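Local structure of prolyl endopeptidase (2BKL) at residues H88-L96 and G652-A660; W115-T125 and A136-A144. The protein probably cleaves oligopeptides after proline, and less readily after alanine, as a serine endopeptidase of the S9A family. All blocks are in the same frame, centred on the assembly; numbering follows the deposited sequence.

Interaction 1: residues H88-L96 and G652-A660; sequences HKDKEKAIL and GGADQVAKA
Glu92 and Gln656 bring their CA atoms to 5.0 Å, where a propeller loop meets the start of helix 657-674. The contact joins the N-terminal beta-propeller to the alpha/beta-hydrolase domain. Gln656 holds the N-cap position of the helix. Val657 N donates to Glu92 O at 3.2 Å.

The Glu92 chain bends at its second torsion (chi2 -63°), which brings its carboxylate to the helix start. Glu92 OE1 accepts a nearly straight bond of 2.7 Å from Ala658 N through its syn lone pair. The partial positive charge of the helix N terminus probably favours the carboxylate there. Its other oxygen, OE2, bonds to Tyr68.

The buried Lys93 side chain crosses that of Asp655 at about a right angle. Lys93 NZ donates to Asp655 O at 2.7 Å, from above the carbonyl plane. Lys93 NZ also forms a salt bridge of 3.2 Å with Asp655 OD2, which it meets from above the carboxylate plane. OD2 also bonds to Ser122 of the propeller. The loop that carries Asp655 follows His651 of the ligand pocket.

Asp655 OD1 accepts hydrogen bonds from two waters. Water 1 also donates to Glu92 O. Water 2 also accepts a hydrogen bond from Ala94 N at 3.0 Å.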
ATOM      1  N   HIS A  88      12.982   9.009 -15.980  1.00  9.59           N
ATOM      2  CA  HIS A  88      14.248   9.320 -16.662  1.00 11.44           C
ATOM      3  C   HIS A  88      15.361   9.402 -15.610  1.00 13.67           C
ATOM      4  O   HIS A  88      15.109   9.639 -14.422  1.00 12.31           O
ATOM      5  CB  HIS A  88      14.167  10.660 -17.423  1.00 12.94           C
ATOM      6  CG  HIS A  88      13.114  10.717 -18.488  1.00 15.75           C
ATOM      7  ND1 HIS A  88      13.061   9.824 -19.533  1.00 17.34           N
ATOM      8  CD2 HIS A  88      12.092  11.581 -18.683  1.00 19.46           C
ATOM      9  CE1 HIS A  88      12.037  10.125 -20.317  1.00 18.18           C
ATOM     10  NE2 HIS A  88      11.426  11.183 -19.818  1.00 17.08           N
ATOM     11  N   LYS A  89      16.602   9.218 -16.036  1.00 11.10           N
ATOM     12  CA  LYS A  89      17.727   9.187 -15.104  1.00 13.26           C
ATOM     13  C   LYS A  89      18.078  10.556 -14.567  1.00 13.04           C
ATOM     14  O   LYS A  89      18.856  10.644 -13.615  1.00 13.62           O
ATOM     15  CB  LYS A  89      18.960   8.558 -15.749  1.00 14.53           C
ATOM     16  CG  LYS A  89      18.809   7.093 -16.012  1.00 18.31           C
ATOM     17  CD  LYS A  89      20.146   6.425 -16.213  1.00 20.07           C
ATOM     18  CE  LYS A  89      19.975   4.982 -16.595  1.00 21.67           C
ATOM     19  NZ  LYS A  89      21.283   4.288 -16.532  1.00 22.69           N
ATOM     20  N   ASP A  90      17.527  11.618 -15.174  1.00 12.48           N
ATOM     21  CA  ASP A  90      17.842  12.992 -14.789  1.00 14.31           C
ATOM     22  C   ASP A  90      16.643  13.782 -14.291  1.00 13.09           C
ATOM     23  O   ASP A  90      16.625  15.014 -14.330  1.00 13.27           O
ATOM     24  CB  ASP A  90      18.546  13.728 -15.939  1.00 16.81           C
ATOM     25  CG  ASP A  90      17.689  13.865 -17.190  1.00 18.05           C
ATOM     26  OD1 ASP A  90      16.598  13.254 -17.320  1.00 15.71           O
ATOM     27  OD2 ASP A  90      18.064  14.574 -18.145  1.00 20.04           O
ATOM     28  N   LYS A  91      15.647  13.060 -13.779  1.00 11.25           N
ATOM     29  CA  LYS A  91      14.442  13.675 -13.240  1.00 11.75           C
ATOM     30  C   LYS A  91      14.093  13.102 -11.856  1.00 10.06           C
ATOM     31  O   LYS A  91      14.275  11.910 -11.576  1.00 11.03           O
ATOM     32  CB  LYS A  91      13.252  13.461 -14.188  1.00 12.81           C
ATOM     33  CG  LYS A  91      13.434  13.981 -15.611  1.00 14.20           C
ATOM     34  CD  LYS A  91      13.452  15.489 -15.678  1.00 17.52           C
ATOM     35  CE  LYS A  91      13.273  15.956 -17.138  1.00 18.71           C
ATOM     36  NZ  LYS A  91      13.559  17.388 -17.317  1.00 21.91           N
ATOM     37  N   GLU A  92      13.518  13.954 -11.024  1.00  9.98           N
ATOM     38  CA  GLU A  92      13.170  13.588  -9.643  1.00  9.14           C
ATOM     39  C   GLU A  92      11.820  12.890  -9.493  1.00  9.02           C
ATOM     40  O   GLU A  92      11.628  12.177  -8.503  1.00  9.34           O
ATOM     41  CB  GLU A  92      13.228  14.820  -8.743  1.00 10.37           C
ATOM     42  CG  GLU A  92      14.653  15.350  -8.562  1.00 10.60           C
ATOM     43  CD  GLU A  92      15.542  14.358  -7.883  1.00 11.78           C
ATOM     44  OE1 GLU A  92      15.111  13.867  -6.859  1.00 15.34           O
ATOM     45  OE2 GLU A  92      16.648  14.083  -8.369  1.00 17.19           O
ATOM     46  N   LYS A  93      10.916  13.100 -10.453  1.00  8.21           N
ATOM     47  CA  LYS A  93       9.577  12.529 -10.482  1.00  8.43           C
ATOM     48  C   LYS A  93       9.293  11.978 -11.871  1.00  7.52           C
ATOM     49  O   LYS A  93       9.818  12.499 -12.861  1.00  7.98           O
ATOM     50  CB  LYS A  93       8.541  13.615 -10.163  1.00  9.73           C
ATOM     51  CG  LYS A  93       8.631  14.194  -8.766  1.00 10.82           C
ATOM     52  CD  LYS A  93       7.536  15.253  -8.576  1.00 12.37           C
ATOM     53  CE  LYS A  93       7.652  16.049  -7.331  1.00 14.58           C
ATOM     54  NZ  LYS A  93       7.460  15.208  -6.131  1.00 15.69           N
ATOM     55  N   ALA A  94       8.429  10.971 -11.932  1.00  6.73           N
ATOM     56  CA  ALA A  94       7.942  10.436 -13.190  1.00  7.34           C
ATOM     57  C   ALA A  94       7.050  11.417 -13.924  1.00  7.89           C
ATOM     58  O   ALA A  94       6.446  12.284 -13.316  1.00  7.93           O
ATOM     59  CB  ALA A  94       7.186   9.165 -12.943  1.00  8.49           C
ATOM     60  N   ILE A  95       6.962  11.243 -15.242  1.00  8.32           N
ATOM     61  CA  ILE A  95       6.278  12.146 -16.146  1.00  7.25           C
ATOM     62  C   ILE A  95       5.259  11.382 -16.984  1.00  7.21           C
ATOM     63  O   ILE A  95       5.578  10.304 -17.482  1.00  7.59           O
ATOM     64  CB  ILE A  95       7.360  12.813 -17.063  1.00  7.56           C
ATOM     65  CG1 ILE A  95       8.315  13.660 -16.220  1.00  8.76           C
ATOM     66  CG2 ILE A  95       6.731  13.630 -18.203  1.00  8.95           C
ATOM     67  CD1 ILE A  95       9.465  14.250 -16.990  1.00 10.82           C
ATOM     68  N   LEU A  96       4.081  11.962 -17.194  1.00  7.18           N
ATOM     69  CA  LEU A  96       3.026  11.386 -18.029  1.00  6.42           C
ATOM     70  C   LEU A  96       3.195  11.863 -19.474  1.00  7.34           C
ATOM     71  O   LEU A  96       3.262  13.054 -19.720  1.00  7.34           O
ATOM     72  CB  LEU A  96       1.651  11.804 -17.502  1.00  8.08           C
ATOM     73  CG  LEU A  96       0.477  11.230 -18.286  1.00  8.65           C
ATOM     74  CD1 LEU A  96       0.441   9.731 -18.259  1.00 11.77           C
ATOM     75  CD2 LEU A  96      -0.866  11.760 -17.761  1.00  9.61           C
ATOM     76  N   GLY A 652       3.665   8.003   2.045  1.00 10.74           N
ATOM     77  CA  GLY A 652       4.573   7.230   1.224  1.00 11.30           C
ATOM     78  C   GLY A 652       5.863   7.942   0.849  1.00 12.71           C
ATOM     79  O   GLY A 652       6.511   7.534  -0.103  1.00 14.43           O
ATOM     80  N   GLY A 653       6.242   8.990   1.567  1.00 10.44           N
ATOM     81  CA  GLY A 653       7.478   9.709   1.300  1.00 10.99           C
ATOM     82  C   GLY A 653       7.296  10.980   0.474  1.00  9.40           C
ATOM     83  O   GLY A 653       6.171  11.417   0.209  1.00  9.97           O
ATOM     84  N   ALA A 654       8.410  11.549   0.023  1.00  9.91           N
ATOM     85  CA  ALA A 654       8.456  12.876  -0.580  1.00 10.52           C
ATOM     86  C   ALA A 654       8.328  12.833  -2.096  1.00  9.18           C
ATOM     87  O   ALA A 654       8.220  13.878  -2.724  1.00 11.84           O
ATOM     88  CB  ALA A 654       9.755  13.600  -0.196  1.00 12.91           C
ATOM     89  N   ASP A 655       8.358  11.640  -2.692  1.00  9.55           N
ATOM     90  CA  ASP A 655       8.281  11.518  -4.160  1.00  9.88           C
ATOM     91  C   ASP A 655       9.371  12.314  -4.866  1.00 11.12           C
ATOM     92  O   ASP A 655       9.107  13.059  -5.812  1.00 10.54           O
ATOM     93  CB  ASP A 655       6.907  11.968  -4.670  1.00 10.72           C
ATOM     94  CG  ASP A 655       6.707  11.717  -6.152  1.00 14.49           C
ATOM     95  OD1 ASP A 655       7.279  10.766  -6.739  1.00 12.39           O
ATOM     96  OD2 ASP A 655       5.923  12.442  -6.783  1.00 17.19           O
ATOM     97  N   GLN A 656      10.599  12.130  -4.400  1.00  9.87           N
ATOM     98  CA  GLN A 656      11.786  12.793  -4.927  1.00 10.80           C
ATOM     99  C   GLN A 656      12.890  11.762  -4.855  1.00  8.99           C
ATOM    100  O   GLN A 656      13.269  11.353  -3.744  1.00  9.30           O
ATOM    101  CB  GLN A 656      12.189  13.997  -4.060  1.00 13.93           C
ATOM    102  CG  GLN A 656      11.354  15.248  -4.235  1.00 17.28           C
ATOM    103  CD  GLN A 656      11.639  15.943  -5.555  1.00 17.77           C
ATOM    104  OE1 GLN A 656      10.912  15.747  -6.505  1.00 23.41           O
ATOM    105  NE2 GLN A 656      12.700  16.755  -5.613  1.00 22.64           N
ATOM    106  N   VAL A 657      13.461  11.374  -5.992  1.00  9.01           N
ATOM    107  CA  VAL A 657      14.484  10.343  -6.000  1.00  8.19           C
ATOM    108  C   VAL A 657      15.656  10.712  -5.108  1.00  8.49           C
ATOM    109  O   VAL A 657      16.176   9.862  -4.362  1.00  8.09           O
ATOM    110  CB  VAL A 657      14.993  10.029  -7.418  1.00  8.80           C
ATOM    111  CG1 VAL A 657      16.114   8.979  -7.364  1.00  8.93           C
ATOM    112  CG2 VAL A 657      13.869   9.491  -8.267  1.00 10.74           C
ATOM    113  N   ALA A 658      16.109  11.954  -5.184  1.00  7.25           N
ATOM    114  CA  ALA A 658      17.225  12.365  -4.319  1.00  9.32           C
ATOM    115  C   ALA A 658      16.966  12.133  -2.839  1.00  8.11           C
ATOM    116  O   ALA A 658      17.900  11.786  -2.085  1.00  9.81           O
ATOM    117  CB  ALA A 658      17.579  13.846  -4.559  1.00  8.74           C
ATOM    118  N   LYS A 659      15.735  12.361  -2.395  1.00  7.41           N
ATOM    119  CA  LYS A 659      15.380  12.130  -0.993  1.00  9.75           C
ATOM    120  C   LYS A 659      15.283  10.648  -0.658  1.00  9.23           C
ATOM    121  O   LYS A 659      15.643  10.219   0.448  1.00  9.03           O
ATOM    122  CB  LYS A 659      14.090  12.867  -0.641  1.00 13.04           C
ATOM    123  CG  LYS A 659      14.225  14.412  -0.690  1.00 17.51           C
ATOM    124  CD  LYS A 659      15.420  14.996   0.073  1.00 21.58           C
ATOM    125  CE  LYS A 659      15.400  16.516   0.046  1.00 23.41           C
ATOM    126  NZ  LYS A 659      15.477  17.080  -1.343  1.00 26.72           N
ATOM    127  N   ALA A 660      14.856   9.832  -1.599  1.00  9.13           N
ATOM    128  CA  ALA A 660      14.871   8.376  -1.426  1.00  7.99           C
ATOM    129  C   ALA A 660      16.296   7.867  -1.257  1.00  9.15           C
ATOM    130  O   ALA A 660      16.535   6.987  -0.434  1.00  9.40           O
ATOM    131  CB  ALA A 660      14.167   7.704  -2.601  1.00  9.55           C
TER
HETATM  132  O   HOH W   1       9.997  10.347  -7.363  1.00 15.31           O
HETATM  133  O   HOH W   2       6.968  10.226  -9.408  1.00 13.08           O

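Interaction 2: residues W115-T125 and A136-A144; sequences WSKDGTVSLGT and AFAQKPNAA
Five main-chain hydrogen bonds join Thr120-Thr125 to Ala138-Asn142, and the two strands run antiparallel with 143° between their directions. Ser122 and Lys140 form a hydrogen-bonded pair with a bond each way. Val121 with Pro141 and Leu123 with Gln139 are non-hydrogen-bonded pairs. At one end Ala138 serves two successive residues: its O accepts from Gly124 N, and its N donates to Thr125 O. At the other end Asn142 N reaches Thr120 O at 2.8 Å. Lys140 O is gripped twice, by Ser122 N and by Ala143 N of the turn, from opposite faces of its plane.

Polar-on-aromatic contact comes from Gln139. The Gln139 chain, extended beyond CG (chi2 -163°), carries NE2 over one face of the Trp115 ring, 3.2 Å above its plane and offset toward the rim. The amide plane stands at 78° to the ring. Gln139 CG sits 3.7 Å from Trp115 CZ3.

Apolar contacts continue alongside. Trp115 CH2 meets Phe137 CE2 at 3.8 Å. Phe137 CB packs against Leu123 CD1 at 4.0 Å. Trp159 meets both rings edge-to-face. With an alanine in place of Trp115, a gap would probably open beside Phe137 and Gln139 NE2 would lose the ring face it lies over.

On the face of Ser122, the Lys140 chain passes Gly124, its CE 3.9 Å from Gly124 CA. The Lys140 side chain lies about 7 Å from the bound N-[(benzyloxy)carbonyl]-L-alanyl-L-proline. The arrangement is a beta hairpin within an antiparallel sheet of the propeller, at the edge of the active-site region.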
ATOM      1  N   TRP A 115       5.959  21.614 -11.349  1.00 11.47           N
ATOM      2  CA  TRP A 115       4.815  22.101 -10.572  1.00 11.98           C
ATOM      3  C   TRP A 115       5.172  22.895  -9.330  1.00 13.35           C
ATOM      4  O   TRP A 115       4.292  23.453  -8.676  1.00 16.48           O
ATOM      5  CB  TRP A 115       3.902  20.941 -10.190  1.00 10.48           C
ATOM      6  CG  TRP A 115       3.228  20.305 -11.334  1.00  9.41           C
ATOM      7  CD1 TRP A 115       3.332  20.635 -12.654  1.00 10.19           C
ATOM      8  CD2 TRP A 115       2.351  19.176 -11.276  1.00  8.10           C
ATOM      9  NE1 TRP A 115       2.555  19.794 -13.410  1.00 10.01           N
ATOM     10  CE2 TRP A 115       1.944  18.893 -12.579  1.00  9.01           C
ATOM     11  CE3 TRP A 115       1.862  18.366 -10.233  1.00 10.42           C
ATOM     12  CZ2 TRP A 115       1.071  17.854 -12.875  1.00  8.31           C
ATOM     13  CZ3 TRP A 115       1.020  17.343 -10.535  1.00  9.60           C
ATOM     14  CH2 TRP A 115       0.605  17.110 -11.842  1.00  9.34           C
ATOM     15  N   SER A 116       6.454  22.942  -9.018  1.00 13.43           N
ATOM     16  CA  SER A 116       6.978  23.705  -7.880  1.00 15.65           C
ATOM     17  C   SER A 116       8.486  23.791  -8.069  1.00 16.84           C
ATOM     18  O   SER A 116       9.055  23.073  -8.885  1.00 17.89           O
ATOM     19  CB  SER A 116       6.634  23.018  -6.546  1.00 15.66           C
ATOM     20  OG  SER A 116       7.362  21.804  -6.375  1.00 14.71           O
ATOM     21  N   LYS A 117       9.150  24.665  -7.327  1.00 20.66           N
ATOM     22  CA  LYS A 117      10.598  24.827  -7.487  1.00 25.05           C
ATOM     23  C   LYS A 117      11.397  23.755  -6.740  1.00 24.35           C
ATOM     24  O   LYS A 117      12.565  23.495  -7.056  1.00 27.02           O
ATOM     25  CB  LYS A 117      11.020  26.230  -7.040  1.00 28.27           C
ATOM     26  CG  LYS A 117      12.421  26.667  -7.519  1.00 31.84           C
ATOM     27  CD  LYS A 117      12.454  26.965  -9.029  1.00 32.78           C
ATOM     28  CE  LYS A 117      13.553  26.178  -9.765  1.00 33.75           C
ATOM     29  NZ  LYS A 117      14.912  26.733  -9.506  1.00 34.65           N
ATOM     30  N   ASP A 118      10.751  23.095  -5.784  1.00 21.24           N
ATOM     31  CA  ASP A 118      11.426  22.211  -4.844  1.00 21.72           C
ATOM     32  C   ASP A 118      10.825  20.790  -4.744  1.00 20.41           C
ATOM     33  O   ASP A 118      11.096  20.061  -3.781  1.00 21.03           O
ATOM     34  CB  ASP A 118      11.433  22.867  -3.455  1.00 21.26           C
ATOM     35  CG  ASP A 118      10.030  23.195  -2.947  1.00 23.92           C
ATOM     36  OD1 ASP A 118       9.016  22.975  -3.676  1.00 20.31           O
ATOM     37  OD2 ASP A 118       9.837  23.669  -1.813  1.00 24.07           O
ATOM     38  N   GLY A 119      10.034  20.383  -5.737  1.00 17.83           N
ATOM     39  CA  GLY A 119       9.513  19.027  -5.781  1.00 15.57           C
ATOM     40  C   GLY A 119       8.417  18.688  -4.792  1.00 13.66           C
ATOM     41  O   GLY A 119       8.221  17.508  -4.485  1.00 16.82           O
ATOM     42  N   THR A 120       7.680  19.694  -4.325  1.00 12.32           N
ATOM     43  CA  THR A 120       6.704  19.509  -3.251  1.00 13.17           C
ATOM     44  C   THR A 120       5.235  19.415  -3.686  1.00 12.90           C
ATOM     45  O   THR A 120       4.334  19.537  -2.856  1.00 11.67           O
ATOM     46  CB  THR A 120       6.837  20.605  -2.190  1.00 15.38           C
ATOM     47  OG1 THR A 120       6.721  21.891  -2.799  1.00 16.23           O
ATOM     48  CG2 THR A 120       8.235  20.561  -1.515  1.00 16.39           C
ATOM     49  N   VAL A 121       4.992  19.222  -4.977  1.00  9.54           N
ATOM     50  CA  VAL A 121       3.655  18.911  -5.478  1.00  9.61           C
ATOM     51  C   VAL A 121       3.781  17.712  -6.405  1.00  9.79           C
ATOM     52  O   VAL A 121       4.591  17.722  -7.329  1.00 11.92           O
ATOM     53  CB  VAL A 121       3.000  20.098  -6.220  1.00 11.58           C
ATOM     54  CG1 VAL A 121       1.524  19.761  -6.592  1.00 12.63           C
ATOM     55  CG2 VAL A 121       3.071  21.348  -5.365  1.00 13.65           C
ATOM     56  N   SER A 122       2.986  16.691  -6.142  1.00  8.92           N
ATOM     57  CA  SER A 122       3.057  15.426  -6.854  1.00  8.30           C
ATOM     58  C   SER A 122       1.801  15.132  -7.675  1.00  8.16           C
ATOM     59  O   SER A 122       0.730  15.642  -7.433  1.00  8.22           O
ATOM     60  CB  SER A 122       3.257  14.290  -5.864  1.00  9.68           C
ATOM     61  OG  SER A 122       4.548  14.379  -5.298  1.00 13.50           O
ATOM     62  N   LEU A 123       1.974  14.245  -8.640  1.00  8.34           N
ATOM     63  CA  LEU A 123       0.884  13.707  -9.417  1.00  7.63           C
ATOM     64  C   LEU A 123       0.300  12.509  -8.691  1.00  8.65           C
ATOM     65  O   LEU A 123       1.035  11.597  -8.283  1.00 10.12           O
ATOM     66  CB  LEU A 123       1.388  13.303 -10.802  1.00  8.51           C
ATOM     67  CG  LEU A 123       0.443  12.501 -11.689  1.00  8.54           C
ATOM     68  CD1 LEU A 123      -0.805  13.325 -12.045  1.00  9.96           C
ATOM     69  CD2 LEU A 123       1.164  12.054 -12.930  1.00 10.98           C
ATOM     70  N   GLY A 124      -1.010  12.492  -8.517  1.00  7.83           N
ATOM     71  CA  GLY A 124      -1.722  11.355  -7.977  1.00  8.77           C
ATOM     72  C   GLY A 124      -2.377  10.524  -9.070  1.00  7.65           C
ATOM     73  O   GLY A 124      -1.780  10.227 -10.111  1.00  9.35           O
ATOM     74  N   THR A 125      -3.613  10.114  -8.841  1.00  8.74           N
ATOM     75  CA  THR A 125      -4.376   9.381  -9.832  1.00  8.60           C
ATOM     76  C   THR A 125      -4.567  10.179 -11.134  1.00  7.75           C
ATOM     77  O   THR A 125      -4.670  11.414 -11.103  1.00  7.93           O
ATOM     78  CB  THR A 125      -5.762   9.033  -9.250  1.00 12.51           C
ATOM     79  OG1 THR A 125      -6.368   7.994 -10.031  1.00 17.39           O
ATOM     80  CG2 THR A 125      -6.724  10.207  -9.358  1.00 15.22           C
ATOM     81  N   ALA A 136      -8.187  13.725 -16.543  1.00  6.35           N
ATOM     82  CA  ALA A 136      -8.498  14.188 -15.200  1.00  7.20           C
ATOM     83  C   ALA A 136      -7.442  13.620 -14.264  1.00  7.32           C
ATOM     84  O   ALA A 136      -7.108  12.444 -14.346  1.00  8.62           O
ATOM     85  CB  ALA A 136      -9.879  13.712 -14.805  1.00  6.82           C
ATOM     86  N   PHE A 137      -6.900  14.440 -13.380  1.00  6.29           N
ATOM     87  CA  PHE A 137      -5.758  14.044 -12.579  1.00  5.65           C
ATOM     88  C   PHE A 137      -5.736  14.771 -11.257  1.00  7.71           C
ATOM     89  O   PHE A 137      -6.296  15.858 -11.129  1.00  7.16           O
ATOM     90  CB  PHE A 137      -4.448  14.258 -13.325  1.00  6.85           C
ATOM     91  CG  PHE A 137      -4.114  15.687 -13.565  1.00  5.64           C
ATOM     92  CD1 PHE A 137      -4.621  16.332 -14.673  1.00  7.58           C
ATOM     93  CD2 PHE A 137      -3.278  16.389 -12.719  1.00  7.09           C
ATOM     94  CE1 PHE A 137      -4.342  17.647 -14.924  1.00  6.11           C
ATOM     95  CE2 PHE A 137      -2.978  17.700 -12.982  1.00  7.33           C
ATOM     96  CZ  PHE A 137      -3.534  18.333 -14.093  1.00  8.79           C
ATOM     97  N   ALA A 138      -5.073  14.185 -10.271  1.00  7.05           N
ATOM     98  CA  ALA A 138      -4.937  14.778  -8.942  1.00  7.10           C
ATOM     99  C   ALA A 138      -3.580  15.435  -8.785  1.00  7.28           C
ATOM    100  O   ALA A 138      -2.539  14.881  -9.185  1.00  7.67           O
ATOM    101  CB  ALA A 138      -5.103  13.740  -7.897  1.00  9.40           C
ATOM    102  N   GLN A 139      -3.569  16.625  -8.198  1.00  7.36           N
ATOM    103  CA  GLN A 139      -2.342  17.238  -7.670  1.00  8.44           C
ATOM    104  C   GLN A 139      -2.344  17.096  -6.160  1.00  8.13           C
ATOM    105  O   GLN A 139      -3.348  17.405  -5.519  1.00  9.29           O
ATOM    106  CB  GLN A 139      -2.268  18.722  -7.990  1.00 11.51           C
ATOM    107  CG  GLN A 139      -1.979  19.121  -9.388  1.00 12.84           C
ATOM    108  CD  GLN A 139      -1.536  20.575  -9.428  1.00 14.29           C
ATOM    109  OE1 GLN A 139      -2.299  21.460  -9.043  1.00 17.00           O
ATOM    110  NE2 GLN A 139      -0.298  20.815  -9.831  1.00 12.33           N
ATOM    111  N   LYS A 140      -1.221  16.658  -5.587  1.00  7.48           N
ATOM    112  CA  LYS A 140      -1.124  16.310  -4.160  1.00  8.58           C
ATOM    113  C   LYS A 140       0.096  16.991  -3.545  1.00  8.58           C
ATOM    114  O   LYS A 140       1.223  16.561  -3.805  1.00  9.31           O
ATOM    115  CB  LYS A 140      -0.980  14.800  -4.004  1.00  9.51           C
ATOM    116  CG  LYS A 140      -2.147  14.012  -4.602  1.00  9.42           C
ATOM    117  CD  LYS A 140      -2.268  12.573  -4.150  1.00 14.61           C
ATOM    118  CE  LYS A 140      -0.978  11.836  -4.191  1.00 15.43           C
ATOM    119  NZ  LYS A 140      -1.104  10.564  -3.425  1.00 18.02           N
ATOM    120  N   PRO A 141      -0.098  18.053  -2.764  1.00  9.49           N
ATOM    121  CA  PRO A 141       1.005  18.662  -2.028  1.00  9.24           C
ATOM    122  C   PRO A 141       1.705  17.639  -1.161  1.00  7.76           C
ATOM    123  O   PRO A 141       1.021  16.849  -0.490  1.00  9.73           O
ATOM    124  CB  PRO A 141       0.310  19.746  -1.201  1.00 10.27           C
ATOM    125  CG  PRO A 141      -0.840  20.143  -2.058  1.00 11.84           C
ATOM    126  CD  PRO A 141      -1.345  18.823  -2.626  1.00 11.58           C
ATOM    127  N   ASN A 142       3.035  17.647  -1.227  1.00  8.91           N
ATOM    128  CA  ASN A 142       3.898  16.804  -0.420  1.00  9.19           C
ATOM    129  C   ASN A 142       3.665  15.317  -0.661  1.00  9.97           C
ATOM    130  O   ASN A 142       4.075  14.500   0.145  1.00 11.15           O
ATOM    131  CB  ASN A 142       3.725  17.169   1.058  1.00 10.68           C
ATOM    132  CG  ASN A 142       4.080  18.608   1.325  1.00 11.77           C
ATOM    133  OD1 ASN A 142       5.198  19.050   1.033  1.00 13.38           O
ATOM    134  ND2 ASN A 142       3.112  19.375   1.828  1.00 17.03           N
ATOM    135  N   ALA A 143       3.041  14.954  -1.778  1.00  9.94           N
ATOM    136  CA  ALA A 143       2.620  13.567  -2.036  1.00  9.93           C
ATOM    137  C   ALA A 143       1.782  12.996  -0.891  1.00  9.87           C
ATOM    138  O   ALA A 143       1.729  11.782  -0.673  1.00 12.90           O
ATOM    139  CB  ALA A 143       3.832  12.669  -2.352  1.00 11.40           C
ATOM    140  N   ALA A 144       1.089  13.874  -0.172  1.00  9.63           N
ATOM    141  CA  ALA A 144       0.174  13.455   0.887  1.00  9.40           C
ATOM    142  C   ALA A 144      -1.180  13.050   0.282  1.00  9.73           C
ATOM    143  O   ALA A 144      -1.345  13.014  -0.953  1.00 12.09           O
ATOM    144  CB  ALA A 144       0.034  14.538   1.933  1.00  9.54           C
TER

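How the interactions relate
From the N terminus, the chain first passes residues 88-96, a loop running into strand 95-100, then 115-125. Only ten residues later it returns as 136-144 and closes the short hairpin of interaction 2. It then runs through the rest of the propeller and most of the hydrolase domain. At 652-660 it comes back to 88-96, and interaction 1 closes a loop with 555 residues between its segments. Interaction 2 therefore lies wholly within that long loop. One contact is local to the propeller; the other ties the two domains together. Their centres are about 11 Å apart. Ser122 OG probably bonds to both Asp655 OD2 and Lys93 NZ, and Lys93 NZ also bonds to Gly119 O.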